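Local atomic coordinates of 4-phosphoerythronate dehydrogenase (Lactobacillus jensenii, PDB entry 4PRK), a protein that probably catalyses the NAD-dependent interconversion of pyruvate and D-lactate, as a Rossmann-fold member of the D-isomer specific 2-hydroxyacid dehydrogenases. Residues A[14-19]-A[25-30]; A[21-26]-A[314-319]; A[71-76]-A[81-86]; A[308-313]-A[324-329]. All coordinates share one frame; numbering follows the deposited sequence.

Contact 1. Residues A[14-19]-A[25-30]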
loop_
_atom_site.group_PDB
_atom_site.type_symbol
_atom_site.label_atom_id
_atom_site.label_comp_id
_atom_site.label_asym_id
_atom_site.label_seq_id
_atom_site.Cartn_x
_atom_site.Cartn_y
_atom_site.Cartn_z
ATOM N N LYS A 14 23.688 -21.701 -13.073
ATOM C CA LYS A 14 23.782 -21.531 -11.655
ATOM C C LYS A 14 22.644 -22.095 -10.879
ATOM O O LYS A 14 22.864 -22.468 -9.766
ATOM C CB LYS A 14 23.989 -20.054 -11.315
ATOM C CG LYS A 14 25.416 -19.621 -11.656
ATOM C CD LYS A 14 25.722 -18.201 -11.213
ATOM C CE LYS A 14 27.211 -17.972 -10.920
ATOM N NZ LYS A 14 28.078 -17.901 -12.115
ATOM N N LEU A 15 21.433 -22.174 -11.413
ATOM C CA LEU A 15 20.283 -22.729 -10.628
ATOM C C LEU A 15 20.145 -24.225 -10.776
ATOM O O LEU A 15 19.327 -24.843 -10.125
ATOM C CB LEU A 15 18.954 -22.143 -11.092
ATOM C CG LEU A 15 18.833 -20.623 -11.083
ATOM C CD1 LEU A 15 17.492 -20.221 -11.664
ATOM C CD2 LEU A 15 19.010 -20.093 -9.663
ATOM N N VAL A 16 20.895 -24.806 -11.684
ATOM C CA VAL A 16 20.569 -26.144 -12.121
ATOM C C VAL A 16 20.481 -27.164 -11.004
ATOM O O VAL A 16 19.572 -27.985 -10.935
ATOM C CB VAL A 16 21.614 -26.627 -13.115
ATOM C CG1 VAL A 16 21.581 -28.145 -13.204
ATOM C CG2 VAL A 16 21.323 -25.993 -14.452
ATOM N N ALA A 17 21.473 -27.138 -10.157
ATOM C CA ALA A 17 21.583 -28.175 -9.166
ATOM C C ALA A 17 20.429 -28.028 -8.225
ATOM O O ALA A 17 19.870 -29.010 -7.789
ATOM C CB ALA A 17 22.901 -28.052 -8.438
ATOM N N ALA A 18 20.062 -26.800 -7.886
ATOM C CA ALA A 18 18.972 -26.608 -6.915
ATOM C C ALA A 18 17.651 -27.087 -7.527
ATOM O O ALA A 18 16.776 -27.595 -6.826
ATOM C CB ALA A 18 18.861 -25.154 -6.507
ATOM N N THR A 19 17.526 -26.937 -8.842
ATOM C CA THR A 19 16.284 -27.300 -9.508
ATOM C C THR A 19 16.154 -28.824 -9.542
ATOM O O THR A 19 15.058 -29.385 -9.316
ATOM C CB THR A 19 16.209 -26.657 -10.909
ATOM O OG1 THR A 19 16.205 -25.221 -10.770
ATOM C CG2 THR A 19 14.963 -27.104 -11.608
ATOM N N CYS A 25 14.603 -34.435 -10.347
ATOM C CA CYS A 25 14.829 -34.905 -11.698
ATOM C C CYS A 25 16.235 -34.503 -12.073
ATOM O O CYS A 25 16.882 -33.728 -11.338
ATOM C CB CYS A 25 13.824 -34.263 -12.664
ATOM S SG CYS A 25 14.157 -32.524 -12.974
ATOM N N GLU A 26 16.700 -35.003 -13.205
ATOM C CA GLU A 26 18.034 -34.712 -13.668
ATOM C C GLU A 26 17.910 -33.818 -14.866
ATOM O O GLU A 26 17.028 -34.027 -15.704
ATOM C CB GLU A 26 18.719 -36.003 -14.061
ATOM C CG GLU A 26 20.108 -35.819 -14.637
ATOM C CD GLU A 26 20.878 -37.136 -14.745
ATOM O OE1 GLU A 26 20.358 -38.197 -14.297
ATOM O OE2 GLU A 26 22.006 -37.090 -15.287
ATOM N N LEU A 27 18.775 -32.811 -14.947
ATOM C CA LEU A 27 18.788 -31.892 -16.106
ATOM C C LEU A 27 20.046 -32.062 -16.957
ATOM O O LEU A 27 21.128 -31.687 -16.534
ATOM C CB LEU A 27 18.666 -30.389 -15.691
ATOM C CG LEU A 27 17.344 -29.966 -15.003
ATOM C CD1 LEU A 27 17.363 -28.518 -14.529
ATOM C CD2 LEU A 27 16.118 -30.229 -15.865
ATOM N N LYS A 28 19.863 -32.552 -18.180
ATOM C CA LYS A 28 20.956 -32.658 -19.144
ATOM C C LYS A 28 21.147 -31.394 -19.961
ATOM O O LYS A 28 20.355 -31.103 -20.890
ATOM C CB LYS A 28 20.708 -33.842 -20.081
ATOM C CG LYS A 28 21.780 -34.069 -21.145
ATOM C CD LYS A 28 21.833 -35.548 -21.510
ATOM C CE LYS A 28 22.183 -35.802 -22.967
ATOM N NZ LYS A 28 21.886 -37.235 -23.281
ATOM N N LEU A 29 22.228 -30.667 -19.670
ATOM C CA LEU A 29 22.401 -29.366 -20.297
ATOM C C LEU A 29 23.131 -29.452 -21.568
ATOM O O LEU A 29 24.227 -29.895 -21.554
ATOM C CB LEU A 29 23.175 -28.425 -19.405
ATOM C CG LEU A 29 22.225 -27.734 -18.439
ATOM C CD1 LEU A 29 21.457 -28.707 -17.543
ATOM C CD2 LEU A 29 23.060 -26.746 -17.646
ATOM N N ILE A 30 22.541 -28.973 -22.646
ATOM C CA ILE A 30 23.263 -28.806 -23.913
ATOM C C ILE A 30 23.527 -27.309 -24.245
ATOM O O ILE A 30 22.592 -26.467 -24.234
ATOM C CB ILE A 30 22.496 -29.479 -25.063
ATOM C CG1 ILE A 30 22.204 -30.963 -24.729
ATOM C CG2 ILE A 30 23.277 -29.332 -26.360
ATOM C CD1 ILE A 30 20.814 -31.236 -24.172
#
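V16 turns about its first torsion (chi1 160°) so that CG2 stands anti to the carbonyl carbon, and this methyl meets the fork of L29. T19, with chi1 -63°, splits its two branches between two jobs: CG2, anti to the backbone N, goes to L27, while OG1 stays beside the backbone N. Across the gap V16 CG2 lies 3.7 Å from L29 CD2 and 4.1 Å from L29 CD1, the two side chains sliding past each other in opposite directions. T19 CG2 reaches L27 CD1 at 4.0 Å, coming in at a slant. L27 CD1 also lies 4.3 Å from V16 O, so L27 touches two residues three apart on the helix.

These residues belong to the beta-alpha-beta unit of strand 2-6, helix 10-23 and strand 26-30. The helix runs nearly antiparallel to the edge strand, at 155°, with the two short axes 8.5 Å apart. L27 and L29 both point their CB at the helix, while the alternating E26 and K28 point away; K28 NZ makes a salt bridge with D44. L27 also touches L312 of helix 301-319, which extends the apolar layer.

Side chain to side chain, the contact is methyl against methyl; T19 OG1 looks to L15 O and E309. Segments 14-19 and 25-30 thus meet by apolar packing alone, and the directional bond comes one turn on, where E20 OE2 takes the N-H of L27.

Contact 2. Residues A[21-26]-A[314-319]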
loop_
_atom_site.group_PDB
_atom_site.type_symbol
_atom_site.label_atom_id
_atom_site.label_comp_id
_atom_site.label_asym_id
_atom_site.label_seq_id
_atom_site.Cartn_x
_atom_site.Cartn_y
_atom_site.Cartn_z
ATOM N N LYS A 21 17.396 -30.931 -7.332
ATOM C CA LYS A 21 16.991 -31.305 -5.987
ATOM C C LYS A 21 15.511 -30.983 -5.768
ATOM O O LYS A 21 14.778 -31.827 -5.258
ATOM C CB LYS A 21 17.828 -30.614 -4.927
ATOM C CG LYS A 21 17.315 -30.865 -3.510
ATOM C CD LYS A 21 18.134 -30.166 -2.429
ATOM C CE LYS A 21 18.189 -28.668 -2.680
ATOM N NZ LYS A 21 18.644 -27.905 -1.489
ATOM N N LYS A 22 15.072 -29.785 -6.166
ATOM C CA LYS A 22 13.679 -29.402 -5.988
ATOM C C LYS A 22 12.701 -30.257 -6.804
ATOM O O LYS A 22 11.652 -30.635 -6.298
ATOM C CB LYS A 22 13.477 -27.939 -6.322
ATOM C CG LYS A 22 12.031 -27.464 -6.333
ATOM C CD LYS A 22 12.047 -25.973 -6.680
ATOM C CE LYS A 22 10.661 -25.368 -6.735
ATOM N NZ LYS A 22 10.761 -23.910 -6.508
ATOM N N PHE A 23 13.015 -30.574 -8.048
ATOM C CA PHE A 23 12.101 -31.436 -8.782
ATOM C C PHE A 23 12.407 -32.914 -8.678
ATOM O O PHE A 23 11.624 -33.744 -9.140
ATOM C CB PHE A 23 12.025 -31.012 -10.234
ATOM C CG PHE A 23 11.144 -29.790 -10.448
ATOM C CD1 PHE A 23 11.576 -28.532 -10.040
ATOM C CD2 PHE A 23 9.872 -29.919 -11.029
ATOM C CE1 PHE A 23 10.780 -27.421 -10.220
ATOM C CE2 PHE A 23 9.072 -28.807 -11.225
ATOM C CZ PHE A 23 9.527 -27.555 -10.825
ATOM N N GLY A 24 13.526 -33.258 -8.052
ATOM C CA GLY A 24 13.951 -34.644 -8.026
ATOM C C GLY A 24 13.991 -35.190 -9.441
ATOM O O GLY A 24 13.422 -36.245 -9.713
ATOM N N CYS A 25 14.603 -34.435 -10.347
ATOM C CA CYS A 25 14.829 -34.905 -11.698
ATOM C C CYS A 25 16.235 -34.503 -12.073
ATOM O O CYS A 25 16.882 -33.728 -11.338
ATOM C CB CYS A 25 13.824 -34.263 -12.664
ATOM S SG CYS A 25 14.157 -32.524 -12.974
ATOM N N GLU A 26 16.700 -35.003 -13.205
ATOM C CA GLU A 26 18.034 -34.712 -13.668
ATOM C C GLU A 26 17.910 -33.818 -14.866
ATOM O O GLU A 26 17.028 -34.027 -15.704
ATOM C CB GLU A 26 18.719 -36.003 -14.061
ATOM C CG GLU A 26 20.108 -35.819 -14.637
ATOM C CD GLU A 26 20.878 -37.136 -14.745
ATOM O OE1 GLU A 26 20.358 -38.197 -14.297
ATOM O OE2 GLU A 26 22.006 -37.090 -15.287
ATOM N N ASP A 314 5.486 -28.055 -16.673
ATOM C CA ASP A 314 4.574 -28.478 -17.763
ATOM C C ASP A 314 5.187 -29.623 -18.550
ATOM O O ASP A 314 4.464 -30.487 -19.011
ATOM C CB ASP A 314 4.248 -27.356 -18.769
ATOM C CG ASP A 314 3.115 -26.441 -18.303
ATOM O OD1 ASP A 314 2.556 -26.657 -17.203
ATOM O OD2 ASP A 314 2.783 -25.491 -19.051
ATOM N N THR A 315 6.514 -29.612 -18.715
ATOM C CA THR A 315 7.183 -30.597 -19.544
ATOM C C THR A 315 7.122 -31.981 -18.913
ATOM O O THR A 315 6.776 -32.940 -19.604
ATOM C CB THR A 315 8.605 -30.153 -19.864
ATOM O OG1 THR A 315 8.503 -28.929 -20.588
ATOM C CG2 THR A 315 9.364 -31.211 -20.724
ATOM N N ILE A 316 7.428 -32.061 -17.607
ATOM C CA ILE A 316 7.247 -33.292 -16.812
ATOM C C ILE A 316 5.783 -33.801 -16.842
ATOM O O ILE A 316 5.535 -35.022 -16.939
ATOM C CB ILE A 316 7.715 -33.108 -15.328
ATOM C CG1 ILE A 316 9.250 -33.006 -15.280
ATOM C CG2 ILE A 316 7.206 -34.241 -14.413
ATOM C CD1 ILE A 316 9.874 -33.065 -13.902
ATOM N N ALA A 317 4.828 -32.872 -16.744
ATOM C CA ALA A 317 3.424 -33.246 -16.659
ATOM C C ALA A 317 2.987 -33.983 -17.934
ATOM O O ALA A 317 2.376 -35.057 -17.865
ATOM C CB ALA A 317 2.560 -32.014 -16.400
ATOM N N LEU A 318 3.353 -33.415 -19.085
ATOM C CA LEU A 318 2.961 -33.933 -20.418
ATOM C C LEU A 318 3.673 -35.252 -20.722
ATOM O O LEU A 318 3.118 -36.136 -21.359
ATOM C CB LEU A 318 3.264 -32.884 -21.523
ATOM C CG LEU A 318 2.390 -31.618 -21.489
ATOM C CD1 LEU A 318 2.906 -30.499 -22.415
ATOM C CD2 LEU A 318 0.944 -32.023 -21.795
ATOM N N ALA A 319 4.902 -35.364 -20.239
ATOM C CA ALA A 319 5.603 -36.654 -20.184
ATOM C C ALA A 319 4.824 -37.685 -19.344
ATOM O O ALA A 319 4.780 -38.858 -19.712
ATOM C CB ALA A 319 7.042 -36.489 -19.683
#
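K22 NZ makes a salt bridge to E309 OE1, about two turns before I316 on helix 301-319; beyond it F23 and C25 meet I316 itself. Helix 10-23 ends here in a Schellman motif. G24, at phi 53°, is its C-prime residue; C25 N returns to E20 O, and G24 N makes a weak 3.4 Å bond to K21 O. The positive phi turns the chain out of the helix and into strand 26-30, bringing C25 round to face I316 from beside F23.

Both helices lie on the same side of the parallel five-stranded sheet, so the contact joins residues near the start of the chain to its last helix. M1 packs on C25 as well as on I316, and the F23 ring continues along helix 301-319 to L312.

Within 314-319 the touching is done by I316. With chi2 at -170° its chain is stretched out, and CD1 at the end reaches both partners. The methyl approaches the F23 ring obliquely: CD1 of I316 stands 4.3 Å from CD2 of F23 and equally 4.3 Å from CB of C25.

Contact 3. Residues A[71-76]-A[81-86]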
loop_
_atom_site.group_PDB
_atom_site.type_symbol
_atom_site.label_atom_id
_atom_site.label_comp_id
_atom_site.label_asym_id
_atom_site.label_seq_id
_atom_site.Cartn_x
_atom_site.Cartn_y
_atom_site.Cartn_z
ATOM N N LYS A 71 6.992 -36.086 -25.904
ATOM C CA LYS A 71 5.579 -35.735 -26.144
ATOM C C LYS A 71 5.285 -34.227 -26.233
ATOM O O LYS A 71 4.143 -33.848 -26.543
ATOM C CB LYS A 71 4.688 -36.344 -25.057
ATOM C CG LYS A 71 4.844 -37.850 -24.870
ATOM C CD LYS A 71 4.114 -38.331 -23.629
ATOM C CE LYS A 71 2.640 -37.955 -23.647
ATOM N NZ LYS A 71 1.903 -38.694 -22.585
ATOM N N SER A 72 6.285 -33.374 -25.949
ATOM C CA SER A 72 6.106 -31.920 -26.049
ATOM C C SER A 72 7.414 -31.167 -26.306
ATOM O O SER A 72 8.488 -31.762 -26.281
ATOM C CB SER A 72 5.415 -31.372 -24.793
ATOM O OG SER A 72 6.297 -31.334 -23.674
ATOM N N ILE A 73 7.281 -29.869 -26.618
ATOM C CA ILE A 73 8.392 -28.890 -26.643
ATOM C C ILE A 73 8.143 -27.755 -25.603
ATOM O O ILE A 73 7.209 -26.910 -25.745
ATOM C CB ILE A 73 8.609 -28.302 -28.056
ATOM C CG1 ILE A 73 9.004 -29.404 -29.042
ATOM C CG2 ILE A 73 9.703 -27.238 -28.059
ATOM C CD1 ILE A 73 8.833 -28.980 -30.492
ATOM N N GLY A 74 8.977 -27.758 -24.561
ATOM C CA GLY A 74 8.886 -26.769 -23.481
ATOM C C GLY A 74 9.750 -25.555 -23.797
ATOM O O GLY A 74 10.954 -25.527 -23.502
ATOM N N LEU A 75 9.150 -24.581 -24.459
ATOM C CA LEU A 75 9.720 -23.246 -24.561
ATOM C C LEU A 75 9.925 -22.702 -23.172
ATOM O O LEU A 75 8.981 -22.739 -22.359
ATOM C CB LEU A 75 8.749 -22.283 -25.256
ATOM C CG LEU A 75 8.778 -22.201 -26.760
ATOM C CD1 LEU A 75 9.608 -23.270 -27.444
ATOM C CD2 LEU A 75 7.338 -22.242 -27.230
ATOM N N ARG A 76 11.128 -22.191 -22.900
ATOM C CA ARG A 76 11.402 -21.532 -21.591
ATOM C C ARG A 76 11.063 -20.049 -21.665
ATOM O O ARG A 76 11.037 -19.338 -20.633
ATOM C CB ARG A 76 12.868 -21.701 -21.166
ATOM C CG ARG A 76 13.276 -23.163 -20.941
ATOM C CD ARG A 76 14.523 -23.252 -20.072
ATOM N NE ARG A 76 15.719 -22.529 -20.563
ATOM C CZ ARG A 76 16.489 -22.926 -21.575
ATOM N NH1 ARG A 76 17.574 -22.231 -21.910
ATOM N NH2 ARG A 76 16.176 -24.028 -22.272
ATOM N N ASN A 81 7.618 -17.789 -32.147
ATOM C CA ASN A 81 7.917 -17.545 -33.554
ATOM C C ASN A 81 8.772 -18.630 -34.226
ATOM O O ASN A 81 8.460 -19.040 -35.346
ATOM C CB ASN A 81 8.608 -16.191 -33.696
ATOM C CG ASN A 81 9.853 -16.094 -32.835
ATOM O OD1 ASN A 81 10.953 -16.423 -33.290
ATOM N ND2 ASN A 81 9.681 -15.695 -31.565
ATOM N N THR A 82 9.829 -19.112 -33.562
ATOM C CA THR A 82 10.747 -20.094 -34.207
ATOM C C THR A 82 10.223 -21.545 -34.189
ATOM O O THR A 82 10.906 -22.458 -34.671
ATOM C CB THR A 82 12.181 -20.110 -33.615
ATOM O OG1 THR A 82 12.174 -20.769 -32.350
ATOM C CG2 THR A 82 12.779 -18.701 -33.480
ATOM N N ILE A 83 9.036 -21.766 -33.624
ATOM C CA ILE A 83 8.421 -23.084 -33.697
ATOM C C ILE A 83 7.562 -23.165 -34.942
ATOM O O ILE A 83 6.574 -22.454 -35.067
ATOM C CB ILE A 83 7.543 -23.435 -32.466
ATOM C CG1 ILE A 83 8.339 -23.339 -31.160
ATOM C CG2 ILE A 83 6.963 -24.852 -32.609
ATOM C CD1 ILE A 83 9.360 -24.440 -30.960
ATOM N N ASP A 84 7.956 -24.054 -35.848
ATOM C CA ASP A 84 7.126 -24.444 -36.979
ATOM C C ASP A 84 5.988 -25.367 -36.483
ATOM O O ASP A 84 6.141 -26.595 -36.449
ATOM C CB ASP A 84 8.012 -25.132 -38.013
ATOM C CG ASP A 84 7.318 -25.334 -39.321
ATOM O OD1 ASP A 84 6.140 -25.749 -39.326
ATOM O OD2 ASP A 84 7.973 -25.098 -40.347
ATOM N N PHE A 85 4.863 -24.747 -36.095
ATOM C CA PHE A 85 3.702 -25.420 -35.431
ATOM C C PHE A 85 3.034 -26.494 -36.275
ATOM O O PHE A 85 2.308 -27.362 -35.757
ATOM C CB PHE A 85 2.611 -24.398 -35.068
ATOM C CG PHE A 85 2.850 -23.686 -33.773
ATOM C CD1 PHE A 85 3.839 -22.722 -33.679
ATOM C CD2 PHE A 85 2.079 -23.968 -32.653
ATOM C CE1 PHE A 85 4.071 -22.054 -32.490
ATOM C CE2 PHE A 85 2.305 -23.307 -31.459
ATOM C CZ PHE A 85 3.305 -22.345 -31.377
ATOM N N ASP A 86 3.244 -26.370 -37.583
ATOM C CA ASP A 86 2.795 -27.324 -38.581
ATOM C C ASP A 86 3.453 -28.696 -38.329
ATOM O O ASP A 86 2.757 -29.709 -38.127
ATOM C CB ASP A 86 3.153 -26.766 -39.965
ATOM C CG ASP A 86 2.408 -27.435 -41.075
ATOM O OD1 ASP A 86 1.159 -27.415 -41.059
ATOM O OD2 ASP A 86 3.085 -27.959 -41.978
#
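In the beta-alpha-beta unit of strand 72-75, helix 85-90 and strand 94-96, I83, just ahead of the helix, sends its side chain back to I73 and L75 of the strand. The end of that side chain does the work. I83 CD1 comes to 3.7 Å from L75 CD1 and 4.0 Å from I73 CG2, so a single methyl bridges two strand residues that point the same way. L75 CD1 also reaches I83 CG1, at 3.9 Å. In both pairs the side chains slide past each other in opposite directions, meeting near their ends.

A bend in I83 makes this possible: with chi2 at -72° the terminal CD1 folds over instead of continuing straight on from CG1. I73 in turn presents its CG2 branch, the one anti to the backbone N (chi1 -62°). Beyond I83 the chain makes an inverse gamma turn centred on D84, which is also the N-cap of the helix, its OD1 taking a weak bond from L87 N.

All three contact residues are buried. Strand 72-75 runs between strands 47-50 and 94-96 in the parallel sheet; I73 and L75 face the loop that leads into helix 85-90, while on the opposite side S72 touches L318 of helix 301-319 and G74 lies against T315 of that same helix.

Contact 4. Residues A[308-313]-A[324-329]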
loop_
_atom_site.group_PDB
_atom_site.type_symbol
_atom_site.label_atom_id
_atom_site.label_comp_id
_atom_site.label_asym_id
_atom_site.label_seq_id
_atom_site.Cartn_x
_atom_site.Cartn_y
_atom_site.Cartn_z
ATOM N N ILE A 308 12.860 -21.624 -16.170
ATOM C CA ILE A 308 13.222 -23.034 -16.064
ATOM C C ILE A 308 12.108 -23.826 -15.396
ATOM O O ILE A 308 11.607 -24.814 -15.966
ATOM C CB ILE A 308 14.534 -23.166 -15.285
ATOM C CG1 ILE A 308 15.697 -22.768 -16.195
ATOM C CG2 ILE A 308 14.726 -24.580 -14.780
ATOM C CD1 ILE A 308 16.964 -22.450 -15.441
ATOM N N GLU A 309 11.679 -23.404 -14.206
ATOM C CA GLU A 309 10.811 -24.265 -13.426
ATOM C C GLU A 309 9.364 -24.368 -13.942
ATOM O O GLU A 309 8.710 -25.431 -13.759
ATOM C CB GLU A 309 10.860 -23.922 -11.932
ATOM C CG GLU A 309 12.253 -24.149 -11.386
ATOM C CD GLU A 309 12.337 -24.005 -9.886
ATOM O OE1 GLU A 309 11.299 -23.729 -9.220
ATOM O OE2 GLU A 309 13.476 -24.201 -9.386
ATOM N N ILE A 310 8.864 -23.305 -14.590
ATOM C CA ILE A 310 7.529 -23.374 -15.171
ATOM C C ILE A 310 7.475 -24.276 -16.429
ATOM O O ILE A 310 6.575 -25.117 -16.537
ATOM C CB ILE A 310 6.929 -21.978 -15.460
ATOM C CG1 ILE A 310 6.669 -21.251 -14.103
ATOM C CG2 ILE A 310 5.627 -22.123 -16.251
ATOM C CD1 ILE A 310 6.198 -19.805 -14.207
ATOM N N SER A 311 8.416 -24.118 -17.352
ATOM C CA SER A 311 8.510 -25.031 -18.479
ATOM C C SER A 311 8.751 -26.513 -18.025
ATOM O O SER A 311 7.993 -27.439 -18.385
ATOM C CB SER A 311 9.602 -24.533 -19.420
ATOM O OG SER A 311 10.878 -24.471 -18.804
ATOM N N LEU A 312 9.763 -26.701 -17.179
ATOM C CA LEU A 312 10.117 -28.023 -16.632
ATOM C C LEU A 312 8.853 -28.740 -16.108
ATOM O O LEU A 312 8.621 -29.897 -16.438
ATOM C CB LEU A 312 11.167 -27.857 -15.465
ATOM C CG LEU A 312 11.609 -29.121 -14.680
ATOM C CD1 LEU A 312 12.255 -30.103 -15.658
ATOM C CD2 LEU A 312 12.546 -28.877 -13.488
ATOM N N ARG A 313 8.075 -28.022 -15.285
ATOM C CA ARG A 313 6.859 -28.508 -14.663
ATOM C C ARG A 313 5.797 -28.909 -15.702
ATOM O O ARG A 313 5.263 -30.009 -15.622
ATOM C CB ARG A 313 6.291 -27.480 -13.662
ATOM C CG ARG A 313 5.431 -28.104 -12.572
ATOM C CD ARG A 313 4.013 -27.527 -12.516
ATOM N NE ARG A 313 3.278 -27.816 -13.755
ATOM C CZ ARG A 313 2.235 -28.641 -13.898
ATOM N NH1 ARG A 313 1.713 -29.282 -12.868
ATOM N NH2 ARG A 313 1.696 -28.799 -15.100
ATOM N N ALA A 324 -0.714 -29.563 -18.831
ATOM C CA ALA A 324 0.211 -28.424 -18.835
ATOM C C ALA A 324 -0.610 -27.138 -18.669
ATOM O O ALA A 324 -1.772 -27.077 -19.100
ATOM C CB ALA A 324 1.005 -28.385 -20.139
ATOM N N HIS A 325 -0.031 -26.128 -18.020
ATOM C CA HIS A 325 -0.753 -24.879 -17.768
ATOM C C HIS A 325 -0.687 -23.939 -18.970
ATOM O O HIS A 325 -1.587 -23.100 -19.143
ATOM C CB HIS A 325 -0.259 -24.178 -16.483
ATOM C CG HIS A 325 -0.465 -24.985 -15.237
ATOM N ND1 HIS A 325 -1.675 -25.560 -14.914
ATOM C CD2 HIS A 325 0.386 -25.327 -14.242
ATOM C CE1 HIS A 325 -1.558 -26.236 -13.785
ATOM N NE2 HIS A 325 -0.315 -26.108 -13.355
ATOM N N PHE A 326 0.349 -24.111 -19.806
ATOM C CA PHE A 326 0.717 -23.144 -20.833
ATOM C C PHE A 326 1.046 -23.802 -22.172
ATOM O O PHE A 326 2.050 -23.492 -22.805
ATOM C CB PHE A 326 1.879 -22.282 -20.333
ATOM C CG PHE A 326 1.610 -21.638 -18.992
ATOM C CD1 PHE A 326 0.657 -20.644 -18.868
ATOM C CD2 PHE A 326 2.286 -22.056 -17.847
ATOM C CE1 PHE A 326 0.394 -20.049 -17.643
ATOM C CE2 PHE A 326 2.022 -21.478 -16.614
ATOM C CZ PHE A 326 1.070 -20.468 -16.510
ATOM N N VAL A 327 0.156 -24.696 -22.597
ATOM C CA VAL A 327 0.051 -25.137 -24.006
ATOM C C VAL A 327 -0.238 -23.970 -24.966
ATOM O O VAL A 327 -0.994 -23.057 -24.625
ATOM C CB VAL A 327 -1.125 -26.106 -24.181
ATOM C CG1 VAL A 327 -1.158 -26.642 -25.619
ATOM C CG2 VAL A 327 -1.043 -27.214 -23.136
ATOM N N VAL A 328 0.310 -24.015 -26.178
ATOM C CA VAL A 328 0.182 -22.878 -27.085
ATOM C C VAL A 328 -0.320 -23.194 -28.513
ATOM O O VAL A 328 0.032 -24.222 -29.099
ATOM C CB VAL A 328 1.524 -22.091 -27.124
ATOM C CG1 VAL A 328 1.769 -21.420 -28.473
ATOM C CG2 VAL A 328 1.559 -21.056 -25.999
ATOM N N SER A 329 -1.136 -22.276 -29.044
ATOM C CA SER A 329 -1.451 -22.152 -30.484
ATOM C C SER A 329 -0.600 -21.042 -31.123
ATOM O O SER A 329 -0.242 -21.099 -32.298
ATOM C CB SER A 329 -2.931 -21.796 -30.669
ATOM O OG SER A 329 -3.773 -22.795 -30.119
#
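R313, on its way to H325, leaves its helix with CB and then CG against the ring of F23, so the root of the side chain rests on helix 10-23. Its course then bends, first at chi2 (-123°) and again at chi3 (64°), which swings the far end round to the imidazole. R313 NE comes within 3.8 Å of H325 CD2 and, buried by this contact, has no polar partner in the model. R313 CZ lies 3.6 Å from H325 NE2, which sits over the centre of one guanidinium face; the two planes are tilted by 29°. NH1 looks on to the same imidazole nitrogen. At the tip NH2 is over a face of the H325 ring, approaches A324 CA at the guanidinium edge, and hydrogen-bonds to R323 O. With the side chain cut back to an alanine, R323 O is likely to lose this donor and the H325 ring its cover on one face, leaving the imidazole freer to turn.

One helical turn back, I310 CG2 touches F326 CE2 at 3.7 Å, meeting the ring obliquely. H325 CB lies over one face of the F326 ring, toward its rim. H325 also packs on I178 of a third subunit.

Helix 301-319 does bond the tail, through the D314 carboxylate, which takes the N-H groups of H325 and F326, and through R313 to R323 O. Between 308-313 and 324-329 themselves the contact is packing, a guanidinium lying over the imidazole and a methyl against the phenyl ring. A guanidinium so close over the imidazole would be expected to disfavour its protonation.

Overall arrangement
All four contacts lie in the domain of the five-stranded parallel sheet, the one apart from the seven-stranded sheet. Contact 3 is fully buried, contacts 1 and 2 are partly so, and contact 4 is at the surface. Contacts 1 and 2 share helix 10-23 and residues C25 and E26; contacts 2 and 4 share helix 301-319, whose L312 packs on residues of contact 1 as well. Contact 3 works on the sheet's other face, and the tail of contact 4 reaches it where F85 meets V328. The chemistry differs with place: chiefly aliphatic side chains in contacts 1 and 3, a methyl against ring and cysteine in contact 2, guanidinium over imidazole and methyl on phenyl in contact 4.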